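UDP-N-acetylglucosamine 2-epimerase (Methanocaldococcus jannaschii, PDB 4NES) probably catalyses the reversible epimerisation at C-2 of UDP-N-acetylglucosamine to UDP-N-acetylmannosamine, and binds UDP-N-acetylglucosamine in a cleft shared with UDP. Local coordinates at residues A[15-20]-A[49-54]; A[35-40]-A[94-99]; A[58-63]-A[76-81]. All blocks are in the same frame, centred on the assembly; numbering follows the deposited sequence.

Interaction 1: A[15-20]-A[49-54]; sequences KLSPII and EELNLP
Ser17 OG is gripped from its own helix by the carbonyl O of Ile14, with a weaker bond to Gln177 OE1, and across the contact it meets the methyl Leu51 CD1 at 3.9 Å. Its first torsion (chi1 72°) sets the hydroxyl between the backbone N and the carbonyl carbon, which brings OG back within reach of Ile14 while CB stays facing the other segment, 4.0 Å from Leu53 CD2. One turn on, Ile20 provides the greasier half of the interface. Its CG2 branch lies 3.8 Å from Leu53 CD2 and its CD1 is 3.9 Å from the same methyl, the two side chains crossing at about a right angle. The same CG2 also meets the ring of Pro54, whose CD is 4.0 Å away, the two side chains sliding past each other in opposite directions.

Here helix 10-23, which rests on the parallel sheet of the N-terminal Rossmann-like domain of a GT-B fold, receives the chain leaving helix 45-50. That short helix ends in a Schellman motif: Asn52 takes a positive phi (57°) there, and Leu51 before it and Leu53 after it each bring a CD methyl to Ser17. No hydrogen bond joins the two segments directly. Arg21, the next residue of helix 10-23, supplies a polar tie between the two, its NH1 reaching Leu51 O and its NH2 Asn52 O.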
# COMPACT_ATOMS: atom_id res chain seq x y z
N LYS A 15 -2.08 -19.10 -12.53
CA LYS A 15 -0.86 -19.19 -11.73
C LYS A 15 -1.07 -19.76 -10.33
O LYS A 15 -0.12 -20.22 -9.69
CB LYS A 15 -0.14 -17.84 -11.69
CG LYS A 15 0.65 -17.61 -12.97
CD LYS A 15 1.22 -16.20 -13.07
CE LYS A 15 2.22 -16.09 -14.21
NZ LYS A 15 2.71 -14.68 -14.41
N LEU A 16 -2.31 -19.73 -9.84
CA LEU A 16 -2.63 -20.36 -8.56
C LEU A 16 -2.99 -21.83 -8.72
O LEU A 16 -2.97 -22.58 -7.74
CB LEU A 16 -3.77 -19.64 -7.84
CG LEU A 16 -3.34 -18.32 -7.20
CD1 LEU A 16 -4.55 -17.44 -6.94
CD2 LEU A 16 -2.54 -18.58 -5.91
N SER A 17 -3.31 -22.26 -9.94
CA SER A 17 -3.68 -23.67 -10.15
C SER A 17 -2.66 -24.70 -9.63
O SER A 17 -3.07 -25.71 -9.05
CB SER A 17 -4.14 -23.94 -11.60
OG SER A 17 -3.09 -23.92 -12.56
N PRO A 18 -1.34 -24.45 -9.80
CA PRO A 18 -0.41 -25.44 -9.24
C PRO A 18 -0.38 -25.44 -7.71
O PRO A 18 -0.07 -26.48 -7.11
CB PRO A 18 0.95 -24.99 -9.78
CG PRO A 18 0.61 -24.20 -11.04
CD PRO A 18 -0.66 -23.50 -10.70
N ILE A 19 -0.69 -24.30 -7.09
CA ILE A 19 -0.78 -24.24 -5.64
C ILE A 19 -2.01 -25.01 -5.15
O ILE A 19 -1.94 -25.79 -4.18
CB ILE A 19 -0.78 -22.78 -5.15
CG1 ILE A 19 0.62 -22.21 -5.34
CG2 ILE A 19 -1.22 -22.70 -3.69
CD1 ILE A 19 0.68 -20.70 -5.26
N ILE A 20 -3.12 -24.83 -5.85
CA ILE A 20 -4.33 -25.60 -5.58
C ILE A 20 -4.08 -27.10 -5.75
O ILE A 20 -4.49 -27.89 -4.89
CB ILE A 20 -5.50 -25.10 -6.45
CG1 ILE A 20 -5.90 -23.69 -5.99
CG2 ILE A 20 -6.69 -26.08 -6.39
CD1 ILE A 20 -6.76 -22.92 -6.97
N GLU A 49 -12.99 -24.52 -15.06
CA GLU A 49 -13.34 -25.78 -15.71
C GLU A 49 -12.12 -26.53 -16.26
O GLU A 49 -11.91 -27.70 -15.94
CB GLU A 49 -14.35 -25.54 -16.83
CG GLU A 49 -14.77 -26.81 -17.57
CD GLU A 49 -15.49 -27.79 -16.67
OE1 GLU A 49 -16.06 -27.36 -15.64
OE2 GLU A 49 -15.48 -29.01 -16.98
N GLU A 50 -11.33 -25.86 -17.09
CA GLU A 50 -10.23 -26.55 -17.75
C GLU A 50 -9.15 -26.98 -16.77
O GLU A 50 -8.47 -27.98 -16.99
CB GLU A 50 -9.62 -25.69 -18.87
CG GLU A 50 -10.54 -25.46 -20.06
CD GLU A 50 -9.83 -24.83 -21.25
OE1 GLU A 50 -8.67 -24.41 -21.12
OE2 GLU A 50 -10.45 -24.76 -22.33
N LEU A 51 -8.99 -26.22 -15.69
CA LEU A 51 -7.95 -26.50 -14.72
C LEU A 51 -8.46 -27.33 -13.54
O LEU A 51 -7.72 -27.57 -12.59
CB LEU A 51 -7.29 -25.21 -14.23
CG LEU A 51 -6.61 -24.43 -15.36
CD1 LEU A 51 -6.13 -23.07 -14.90
CD2 LEU A 51 -5.44 -25.23 -15.92
N ASN A 52 -9.72 -27.76 -13.63
CA ASN A 52 -10.29 -28.69 -12.65
C ASN A 52 -10.19 -28.11 -11.23
O ASN A 52 -9.73 -28.77 -10.29
CB ASN A 52 -9.61 -30.06 -12.77
CG ASN A 52 -10.34 -31.15 -12.03
OD1 ASN A 52 -11.56 -31.15 -11.93
ND2 ASN A 52 -9.58 -32.12 -11.53
N LEU A 53 -10.63 -26.87 -11.08
CA LEU A 53 -10.54 -26.15 -9.81
C LEU A 53 -11.88 -26.15 -9.09
O LEU A 53 -12.93 -26.12 -9.74
CB LEU A 53 -10.08 -24.70 -10.04
CG LEU A 53 -8.74 -24.54 -10.76
CD1 LEU A 53 -8.43 -23.07 -10.93
CD2 LEU A 53 -7.60 -25.25 -10.03
N PRO A 54 -11.85 -26.16 -7.75
CA PRO A 54 -13.11 -26.16 -7.01
C PRO A 54 -13.80 -24.80 -7.05
O PRO A 54 -13.14 -23.77 -7.26
CB PRO A 54 -12.67 -26.47 -5.57
CG PRO A 54 -11.27 -25.97 -5.50
CD PRO A 54 -10.68 -26.24 -6.86

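Interaction 2: A[35-40]-A[94-99]; sequences TNQHYS and GDTNTV. With UD1 (uridine-diphosphate-N-acetylglucosamine), chain B.
Thr98, Gln37 and Thr35 form a chain of polar contacts behind the substrate pocket, where a loop following strand 30-34 meets the N-terminus of helix 97-108 in the Rossmann-like domain of this GT-B enzyme. Thr98 OG1 is the hub. It donates to Gln37 OE1 at 2.8 Å, in the plane of the amide carbonyl and on a lone pair (C=O...donor angle 144°). Thr35 comes at it tip to tip, its OG1 also 2.8 Å from Thr98 OG1, while their CG2 methyls touch alongside at 3.6 Å. Thr35 OG1 in turn accepts from Gln37 N in an ST turn, which ties the loop to itself.

With CG anti to the backbone N (chi1 -178°) and the rest of the chain extended, Gln37 spans the whole distance from loop to helix. Because the oxygen end of its amide is held by Thr98, NE2 is left to face UD1, where it bonds the N-acetyl oxygen O7' at 3.0 Å and the phosphate oxygen O2A at 3.1 Å. The amide thus reads two parts of the substrate at once, and Thr98 acts as the second-shell residue that fixes its rotation. O7' takes a second bond from Asn97 N at the first turn of the helix, just after the N-cap Thr96, whose hydroxyl also bonds Glu12. Further along the loop, His38 NE2 reaches the other phosphate through O2B, and the uracil O4, over the face of the Tyr39 ring, receives both Tyr39 N at 2.8 Å and Ser40 N at 2.9 Å.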
# COMPACT_ATOMS: atom_id res chain seq x y z
N THR A 35 -12.92 -12.40 -5.84
CA THR A 35 -13.48 -11.05 -5.87
C THR A 35 -14.39 -10.86 -7.07
O THR A 35 -15.16 -9.89 -7.13
CB THR A 35 -12.40 -9.97 -5.95
OG1 THR A 35 -11.64 -10.18 -7.14
CG2 THR A 35 -11.50 -10.02 -4.73
N ASN A 36 -14.27 -11.76 -8.05
CA ASN A 36 -14.99 -11.65 -9.31
C ASN A 36 -14.66 -10.35 -10.01
O ASN A 36 -15.52 -9.75 -10.66
CB ASN A 36 -16.51 -11.81 -9.12
CG ASN A 36 -16.86 -13.00 -8.24
OD1 ASN A 36 -17.34 -12.82 -7.13
ND2 ASN A 36 -16.61 -14.22 -8.73
N GLN A 37 -13.40 -9.92 -9.87
CA GLN A 37 -12.88 -8.81 -10.66
C GLN A 37 -13.09 -9.12 -12.14
O GLN A 37 -13.56 -8.28 -12.90
CB GLN A 37 -11.39 -8.57 -10.36
CG GLN A 37 -10.86 -7.39 -11.16
CD GLN A 37 -9.41 -7.03 -10.85
OE1 GLN A 37 -8.86 -7.38 -9.80
NE2 GLN A 37 -8.79 -6.33 -11.78
N HIS A 38 -12.74 -10.35 -12.52
CA HIS A 38 -13.11 -10.91 -13.82
C HIS A 38 -14.34 -11.79 -13.66
O HIS A 38 -14.45 -12.51 -12.66
CB HIS A 38 -11.96 -11.70 -14.42
CG HIS A 38 -10.88 -10.83 -14.98
ND1 HIS A 38 -9.80 -11.33 -15.66
CD2 HIS A 38 -10.75 -9.49 -14.96
CE1 HIS A 38 -9.04 -10.32 -16.06
NE2 HIS A 38 -9.59 -9.19 -15.64
N TYR A 39 -15.24 -11.73 -14.64
CA TYR A 39 -16.57 -12.33 -14.51
C TYR A 39 -17.06 -12.91 -15.83
O TYR A 39 -17.89 -13.83 -15.83
CB TYR A 39 -17.58 -11.29 -14.00
CG TYR A 39 -17.41 -9.95 -14.66
CD1 TYR A 39 -18.05 -9.65 -15.85
CD2 TYR A 39 -16.57 -8.99 -14.10
CE1 TYR A 39 -17.87 -8.43 -16.47
CE2 TYR A 39 -16.38 -7.77 -14.71
CZ TYR A 39 -17.04 -7.49 -15.89
OH TYR A 39 -16.85 -6.28 -16.51
N SER A 40 -16.58 -12.38 -16.95
CA SER A 40 -16.96 -12.94 -18.25
C SER A 40 -16.51 -14.40 -18.29
O SER A 40 -15.44 -14.73 -17.78
CB SER A 40 -16.30 -12.16 -19.40
OG SER A 40 -16.76 -10.82 -19.44
N GLY A 94 0.53 -12.30 -7.65
CA GLY A 94 0.77 -11.32 -8.70
C GLY A 94 0.56 -9.86 -8.31
O GLY A 94 1.06 -9.37 -7.29
N ASP A 95 -0.17 -9.14 -9.16
CA ASP A 95 -0.13 -7.69 -9.10
C ASP A 95 -1.42 -6.97 -9.50
O ASP A 95 -1.39 -5.79 -9.89
CB ASP A 95 1.04 -7.20 -9.95
CG ASP A 95 0.97 -7.71 -11.37
OD1 ASP A 95 -0.12 -8.11 -11.81
OD2 ASP A 95 2.02 -7.73 -12.05
N THR A 96 -2.55 -7.64 -9.40
CA THR A 96 -3.83 -7.02 -9.75
C THR A 96 -4.37 -6.25 -8.55
O THR A 96 -3.85 -6.36 -7.44
CB THR A 96 -4.85 -8.08 -10.17
OG1 THR A 96 -5.15 -8.91 -9.04
CG2 THR A 96 -4.28 -8.95 -11.29
N ASN A 97 -5.44 -5.48 -8.76
CA ASN A 97 -6.07 -4.79 -7.64
C ASN A 97 -6.58 -5.76 -6.58
O ASN A 97 -6.57 -5.44 -5.39
CB ASN A 97 -7.21 -3.88 -8.12
CG ASN A 97 -6.70 -2.62 -8.78
OD1 ASN A 97 -5.51 -2.31 -8.75
ND2 ASN A 97 -7.62 -1.86 -9.38
N THR A 98 -7.00 -6.95 -7.00
CA THR A 98 -7.42 -7.98 -6.07
C THR A 98 -6.30 -8.35 -5.11
O THR A 98 -6.53 -8.52 -3.91
CB THR A 98 -7.90 -9.23 -6.83
OG1 THR A 98 -9.16 -8.94 -7.45
CG2 THR A 98 -8.06 -10.40 -5.87
N VAL A 99 -5.07 -8.46 -5.63
CA VAL A 99 -3.91 -8.82 -4.82
C VAL A 99 -3.66 -7.76 -3.74
O VAL A 99 -3.49 -8.09 -2.57
CB VAL A 99 -2.66 -8.96 -5.70
CG1 VAL A 99 -1.40 -9.11 -4.85
CG2 VAL A 99 -2.83 -10.12 -6.65
C1' UD1 B . -6.63 -6.66 -14.93
C2' UD1 B . -5.39 -6.34 -14.16
C3' UD1 B . -4.20 -6.61 -14.95
C4' UD1 B . -4.16 -7.96 -15.51
C5' UD1 B . -5.45 -8.28 -16.22
C6' UD1 B . -5.54 -9.70 -16.63
C7' UD1 B . -5.68 -4.45 -12.46
C8' UD1 B . -5.63 -2.97 -12.22
N2' UD1 B . -5.37 -4.90 -13.80
O1' UD1 B . -6.71 -5.82 -16.03
O3' UD1 B . -3.03 -6.39 -14.14
O4' UD1 B . -3.08 -8.10 -16.43
O5' UD1 B . -6.57 -8.05 -15.36
O6' UD1 B . -6.27 -9.93 -17.78
O7' UD1 B . -5.99 -5.23 -11.55
N1 UD1 B . -13.88 -6.71 -18.63
C2 UD1 B . -14.86 -7.50 -19.08
N3 UD1 B . -15.06 -8.70 -18.53
C4 UD1 B . -14.30 -9.13 -17.52
C5 UD1 B . -13.28 -8.33 -17.03
C6 UD1 B . -13.07 -7.09 -17.62
O2 UD1 B . -15.57 -7.14 -20.00
O4 UD1 B . -14.53 -10.36 -16.97
C1B UD1 B . -13.63 -5.38 -19.24
C2B UD1 B . -14.46 -4.28 -18.69
O2' UD1 B . -14.77 -3.37 -19.71
C3B UD1 B . -13.59 -3.66 -17.72
C4B UD1 B . -12.26 -3.76 -18.39
O4B UD1 B . -12.26 -4.99 -19.08
O3B UD1 B . -13.93 -2.34 -17.39
C5B UD1 B . -11.13 -3.73 -17.43
O5B UD1 B . -11.21 -4.65 -16.38
PA UD1 B . -10.24 -4.56 -15.17
O1A UD1 B . -10.42 -3.23 -14.51
O2A UD1 B . -10.50 -5.71 -14.25
O3A UD1 B . -8.77 -4.57 -15.72
PB UD1 B . -8.07 -5.54 -16.77
O1B UD1 B . -7.75 -4.73 -17.99
O2B UD1 B . -8.88 -6.79 -16.98

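Interaction 3: A[58-63]-A[76-81]; sequences YNLNIG and IEIEKV
Val81 sits against the face of the Tyr58 ring, CG1 being 3.7 Å from the ring centroid and 16° off its normal, a CH-pi contact. This is the tight end of a contact between the edge strand 58-59, with the turn that follows it, and helix 67-85. The pair opens the beta-alpha-beta crossover that leads on to strand 89-93, passing strands 30-34 and 3-7 in the parallel sheet of the Rossmann-like domain. The second methyl of Val81 is used as well: CG2 lies 3.8 Å from Tyr58 CD1 and 3.9 Å from Leu60 CD2. Leu60 spreads its fork over the helix, with CD2 on Val81 and CD1 across Ile78 at about a right angle, 3.6 Å from Ile78 CG1. Beneath this group Ile33 of strand 30-34 touches both Leu60 and Val81, so the leucine and valine complete a small apolar core between sheet and helix.

The Tyr58 hydroxyl runs past Val81 to bond Glu85 OE2 one turn further on. Replacing the tyrosine by alanine is likely to take away the ring face on which Val81 CG1 rests, leave Glu85 without its hydroxyl partner and open a gap at the edge of the sheet.

Toward the other end the packing thins and solvent enters. Ile62 CD1 just reaches Glu77 CG at 4.0 Å. Glu77, bent at its second torsion (chi2 -58°), holds its carboxylate out beside the helix, where one water bridges the segments by donating to Leu60 O at 2.8 Å and to Glu77 OE1. The other oxygen, Glu77 OE2, forms a salt bridge with Lys80 NZ at 3.1 Å, met on the syn side but 26° out of the carboxylate plane.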
# COMPACT_ATOMS: atom_id res chain seq x y z
N TYR A 58 -16.50 -18.14 -1.49
CA TYR A 58 -17.06 -16.80 -1.49
C TYR A 58 -16.87 -16.16 -2.85
O TYR A 58 -15.79 -16.23 -3.44
CB TYR A 58 -16.41 -15.91 -0.43
CG TYR A 58 -16.75 -16.33 0.97
CD1 TYR A 58 -17.90 -15.86 1.58
CD2 TYR A 58 -15.94 -17.20 1.68
CE1 TYR A 58 -18.24 -16.25 2.87
CE2 TYR A 58 -16.28 -17.60 2.97
CZ TYR A 58 -17.43 -17.12 3.55
OH TYR A 58 -17.78 -17.51 4.83
N ASN A 59 -17.94 -15.54 -3.35
CA ASN A 59 -17.89 -14.70 -4.54
C ASN A 59 -18.35 -13.30 -4.14
O ASN A 59 -19.49 -13.12 -3.70
CB ASN A 59 -18.81 -15.26 -5.62
CG ASN A 59 -18.31 -16.57 -6.17
OD1 ASN A 59 -17.39 -16.60 -7.00
ND2 ASN A 59 -18.92 -17.67 -5.73
N LEU A 60 -17.46 -12.32 -4.27
CA LEU A 60 -17.76 -10.98 -3.77
C LEU A 60 -18.45 -10.09 -4.81
O LEU A 60 -19.01 -9.06 -4.47
CB LEU A 60 -16.48 -10.31 -3.25
CG LEU A 60 -15.68 -11.16 -2.26
CD1 LEU A 60 -14.50 -10.38 -1.71
CD2 LEU A 60 -16.56 -11.66 -1.13
N ASN A 61 -18.39 -10.52 -6.08
CA ASN A 61 -19.11 -9.85 -7.17
C ASN A 61 -18.75 -8.37 -7.33
O ASN A 61 -19.62 -7.53 -7.58
CB ASN A 61 -20.63 -10.00 -6.97
CG ASN A 61 -21.06 -11.44 -6.83
OD1 ASN A 61 -21.73 -11.80 -5.86
ND2 ASN A 61 -20.67 -12.27 -7.78
N ILE A 62 -17.46 -8.05 -7.20
CA ILE A 62 -17.00 -6.66 -7.28
C ILE A 62 -17.01 -6.16 -8.72
O ILE A 62 -17.48 -5.05 -9.01
CB ILE A 62 -15.58 -6.51 -6.71
CG1 ILE A 62 -15.50 -7.05 -5.28
CG2 ILE A 62 -15.14 -5.05 -6.77
CD1 ILE A 62 -16.44 -6.37 -4.32
N GLY A 63 -16.44 -6.95 -9.62
CA GLY A 63 -16.41 -6.60 -11.03
C GLY A 63 -15.59 -5.37 -11.34
O GLY A 63 -14.60 -5.07 -10.66
N ILE A 76 -13.69 -3.47 1.69
CA ILE A 76 -14.89 -3.67 2.50
C ILE A 76 -15.34 -5.13 2.51
O ILE A 76 -15.59 -5.70 3.57
CB ILE A 76 -16.04 -2.76 2.02
CG1 ILE A 76 -15.66 -1.30 2.21
CG2 ILE A 76 -17.32 -3.07 2.78
CD1 ILE A 76 -16.43 -0.36 1.32
N GLU A 77 -15.45 -5.72 1.33
CA GLU A 77 -16.04 -7.05 1.23
C GLU A 77 -15.10 -8.17 1.62
O GLU A 77 -15.54 -9.15 2.23
CB GLU A 77 -16.59 -7.29 -0.18
CG GLU A 77 -17.73 -6.35 -0.55
CD GLU A 77 -18.90 -6.43 0.40
OE1 GLU A 77 -19.30 -7.56 0.76
OE2 GLU A 77 -19.44 -5.38 0.78
N ILE A 78 -13.82 -8.04 1.31
CA ILE A 78 -12.85 -9.05 1.73
C ILE A 78 -12.76 -9.04 3.25
O ILE A 78 -12.68 -10.08 3.88
CB ILE A 78 -11.45 -8.81 1.12
CG1 ILE A 78 -11.47 -9.08 -0.38
CG2 ILE A 78 -10.41 -9.72 1.74
CD1 ILE A 78 -10.15 -8.71 -1.06
N GLU A 79 -12.81 -7.86 3.86
CA GLU A 79 -12.70 -7.80 5.31
C GLU A 79 -13.86 -8.50 6.00
O GLU A 79 -13.66 -9.16 7.02
CB GLU A 79 -12.58 -6.37 5.80
CG GLU A 79 -12.37 -6.30 7.31
CD GLU A 79 -12.20 -4.91 7.82
OE1 GLU A 79 -13.17 -4.13 7.69
OE2 GLU A 79 -11.11 -4.60 8.35
N LYS A 80 -15.06 -8.38 5.46
CA LYS A 80 -16.21 -9.07 6.03
C LYS A 80 -15.98 -10.58 6.08
O LYS A 80 -16.24 -11.23 7.10
CB LYS A 80 -17.47 -8.77 5.23
CG LYS A 80 -18.00 -7.36 5.39
CD LYS A 80 -19.19 -7.13 4.47
CE LYS A 80 -19.70 -5.70 4.54
NZ LYS A 80 -20.77 -5.47 3.53
N VAL A 81 -15.45 -11.13 4.99
CA VAL A 81 -15.14 -12.56 4.94
C VAL A 81 -14.03 -12.94 5.91
O VAL A 81 -14.17 -13.92 6.65
CB VAL A 81 -14.77 -13.00 3.53
CG1 VAL A 81 -14.40 -14.48 3.55
CG2 VAL A 81 -15.92 -12.75 2.57
O HOH W 1 -20.07 -8.94 -1.89

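All three contacts belong to the N-terminal Rossmann-like domain and its seven-stranded parallel sheet. Interaction 1 lies on the face carrying helix 10-23, interactions 2 and 3 on the side of helices 67-85 and 97-108. Along the chain, interactions 1 and 2 interleave, while both segments of interaction 3 fall between those of interaction 2. Interactions 2 and 3, centres about 11 Å apart, touch directly: Thr35 O and Asn36 OD1 probably bond Ile62 N and Asn61 N, joining edge strand and substrate loop. The centre of interaction 1 is about 15 Å from that of interaction 2. Only interaction 2 contacts UDP-GlcNAc; interaction 1 joins helix 10-23 to the chain leaving helix 45-50, and interaction 3 the edge strand to helix 67-85.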